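Local coordinates for protein FAD-dependent oxidoreductase (Actinomadura kijaniata, PDB 3M9V) that probably catalyses a flavin-dependent oxidation of a dTDP-linked sugar in D-kijanose biosynthesis, as a member of the acyl-CoA dehydrogenase family, at residues G15-T21 / R80-V86. Numbering follows the deposited sequence.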
loop_
_atom_site.group_PDB
_atom_site.type_symbol
_atom_site.label_atom_id
_atom_site.label_comp_id
_atom_site.label_asym_id
_atom_site.label_seq_id
_atom_site.Cartn_x
_atom_site.Cartn_y
_atom_site.Cartn_z
ATOM N N GLY A 15 -22.616 -4.053 7.414
ATOM C CA GLY A 15 -22.153 -3.488 6.150
ATOM C C GLY A 15 -22.952 -2.325 5.599
ATOM O O GLY A 15 -22.772 -2.002 4.418
ATOM N N LEU A 16 -23.853 -1.735 6.400
ATOM C CA LEU A 16 -24.787 -0.730 5.892
ATOM C C LEU A 16 -25.613 -1.245 4.700
ATOM O O LEU A 16 -25.974 -0.435 3.837
ATOM C CB LEU A 16 -23.994 0.519 5.476
ATOM C CG LEU A 16 -23.255 1.200 6.652
ATOM C CD1 LEU A 16 -22.391 2.387 6.263
ATOM C CD2 LEU A 16 -24.191 1.732 7.733
ATOM N N TYR A 17 -25.895 -2.546 4.628
ATOM C CA TYR A 17 -26.646 -3.059 3.477
ATOM C C TYR A 17 -28.128 -2.739 3.587
ATOM O O TYR A 17 -28.785 -2.700 2.570
ATOM C CB TYR A 17 -26.441 -4.567 3.265
ATOM C CG TYR A 17 -25.006 -4.940 2.915
ATOM C CD1 TYR A 17 -24.268 -5.801 3.731
ATOM C CD2 TYR A 17 -24.413 -4.505 1.736
ATOM C CE1 TYR A 17 -22.963 -6.167 3.386
ATOM C CE2 TYR A 17 -23.087 -4.841 1.407
ATOM C CZ TYR A 17 -22.373 -5.686 2.241
ATOM O OH TYR A 17 -21.055 -6.025 1.982
ATOM N N ALA A 18 -28.656 -2.445 4.778
ATOM C CA ALA A 18 -30.106 -2.278 4.951
ATOM C C ALA A 18 -30.343 -1.633 6.307
ATOM O O ALA A 18 -29.535 -1.810 7.220
ATOM C CB ALA A 18 -30.845 -3.614 4.931
ATOM N N PRO A 19 -31.422 -0.841 6.433
ATOM C CA PRO A 19 -31.683 -0.160 7.705
ATOM C C PRO A 19 -32.080 -1.208 8.734
ATOM O O PRO A 19 -32.586 -2.254 8.359
ATOM C CB PRO A 19 -32.901 0.722 7.411
ATOM C CG PRO A 19 -33.076 0.729 5.933
ATOM C CD PRO A 19 -32.414 -0.526 5.390
ATOM N N VAL A 20 -31.854 -0.971 10.017
ATOM C CA VAL A 20 -32.158 -2.004 10.986
ATOM C C VAL A 20 -33.417 -1.704 11.798
ATOM O O VAL A 20 -33.754 -2.478 12.701
ATOM C CB VAL A 20 -30.972 -2.186 11.968
ATOM C CG1 VAL A 20 -29.747 -2.634 11.163
ATOM C CG2 VAL A 20 -30.633 -0.872 12.645
ATOM N N THR A 21 -34.099 -0.592 11.531
ATOM C CA THR A 21 -35.346 -0.350 12.260
ATOM C C THR A 21 -36.454 0.025 11.299
ATOM O O THR A 21 -36.178 0.439 10.177
ATOM C CB THR A 21 -35.273 0.841 13.241
ATOM O OG1 THR A 21 -34.995 2.022 12.483
ATOM C CG2 THR A 21 -34.172 0.665 14.243
ATOM N N ARG A 80 -31.436 5.812 14.967
ATOM C CA ARG A 80 -30.127 5.154 14.884
ATOM C C ARG A 80 -29.163 5.846 13.918
ATOM O O ARG A 80 -29.495 6.099 12.755
ATOM C CB ARG A 80 -30.271 3.739 14.330
ATOM C CG ARG A 80 -31.054 2.725 15.145
ATOM C CD ARG A 80 -30.524 2.483 16.531
ATOM N NE ARG A 80 -31.505 1.611 17.177
ATOM C CZ ARG A 80 -31.435 0.284 17.197
ATOM N NH1 ARG A 80 -30.404 -0.349 16.653
ATOM N NH2 ARG A 80 -32.374 -0.417 17.812
ATOM N N LEU A 81 -27.932 6.064 14.375
ATOM C CA LEU A 81 -26.915 6.571 13.459
ATOM C C LEU A 81 -26.725 5.624 12.273
ATOM O O LEU A 81 -26.448 6.021 11.139
ATOM C CB LEU A 81 -25.613 6.765 14.234
ATOM C CG LEU A 81 -25.659 7.958 15.215
ATOM C CD1 LEU A 81 -24.592 7.663 16.261
ATOM C CD2 LEU A 81 -25.399 9.306 14.528
ATOM N N TYR A 82 -26.819 4.334 12.566
ATOM C CA TYR A 82 -26.610 3.332 11.547
ATOM C C TYR A 82 -27.658 3.578 10.475
ATOM O O TYR A 82 -27.312 3.569 9.310
ATOM C CB TYR A 82 -26.771 1.939 12.142
ATOM C CG TYR A 82 -26.480 0.796 11.193
ATOM C CD1 TYR A 82 -25.222 0.188 11.220
ATOM C CD2 TYR A 82 -27.441 0.330 10.309
ATOM C CE1 TYR A 82 -24.897 -0.865 10.388
ATOM C CE2 TYR A 82 -27.125 -0.739 9.460
ATOM C CZ TYR A 82 -25.861 -1.320 9.533
ATOM O OH TYR A 82 -25.480 -2.398 8.771
ATOM N N ASP A 83 -28.929 3.773 10.816
ATOM C CA ASP A 83 -29.875 3.968 9.729
ATOM C C ASP A 83 -29.713 5.291 9.002
ATOM O O ASP A 83 -30.027 5.336 7.808
ATOM C CB ASP A 83 -31.332 3.867 10.190
ATOM C CG ASP A 83 -31.703 2.439 10.522
ATOM O OD1 ASP A 83 -30.891 1.548 10.212
ATOM O OD2 ASP A 83 -32.789 2.199 11.067
ATOM N N VAL A 84 -29.285 6.337 9.714
ATOM C CA VAL A 84 -29.025 7.589 9.037
ATOM C C VAL A 84 -27.897 7.364 8.032
ATOM O O VAL A 84 -27.942 7.867 6.908
ATOM C CB VAL A 84 -28.601 8.694 10.039
ATOM C CG1 VAL A 84 -28.150 9.955 9.275
ATOM C CG2 VAL A 84 -29.751 9.052 10.981
ATOM N N ALA A 85 -26.867 6.602 8.410
ATOM C CA ALA A 85 -25.762 6.390 7.451
ATOM C C ALA A 85 -26.257 5.565 6.253
ATOM O O ALA A 85 -25.814 5.777 5.118
ATOM C CB ALA A 85 -24.573 5.700 8.139
ATOM N N VAL A 86 -27.200 4.647 6.464
ATOM C CA VAL A 86 -27.681 3.826 5.334
ATOM C C VAL A 86 -28.433 4.717 4.354
ATOM O O VAL A 86 -28.288 4.620 3.133
ATOM C CB VAL A 86 -28.598 2.697 5.793
ATOM C CG1 VAL A 86 -29.267 1.988 4.568
ATOM C CG2 VAL A 86 -27.775 1.659 6.587
HETATM O O HOH W 1 -27.352 -3.560 7.473
HETATM O O HOH W 2 -33.444 4.577 13.420
#
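L16 lays its CD2 methyl over one face of the Y82 ring, a CH-pi contact with that carbon 3.8 Å from the ring centroid and 13° off the normal. At the ring's edge, in its plane, stand the carbonyl oxygen of A18, D83 OD1 and a water bonded to A18 O and Y82 OH, while V20 CG1 approaches obliquely. The guanidinium of R80 has T21 CG2 over one face, offset toward the rim. With CG anti to the backbone N (chi1 -176°), Y82 reaches out from the helix, and its OH accepts a bent bond from L16 N at 3.0 Å. With an alanine here, the L16 N-H and the water would probably lose the phenol oxygen, and a gap would open under the L16 methyl. L16 CD2 also packs against V86 CG2 at 3.8 Å and A85 CB at 4.0 Å.

D83 exemplifies a carboxylate that gathers loop N-H groups and a hydroxyl: OD1 takes V20 N at 2.7 Å on its syn side, 17° out of plane, and OD2 receives T21 OG1 at 2.6 Å and a weak bond from T21 N.

T21 also N-caps helix 22-32 through G24 N, so D83 links the start of that helix to helix 81-94. L28 of the former touches P19 and V86. On helix 291-323, R308 holds the loop through G15 O while D319 takes the first N-H groups of helix 81-94, so both segments sit against this helix of the acyl-CoA dehydrogenase fold.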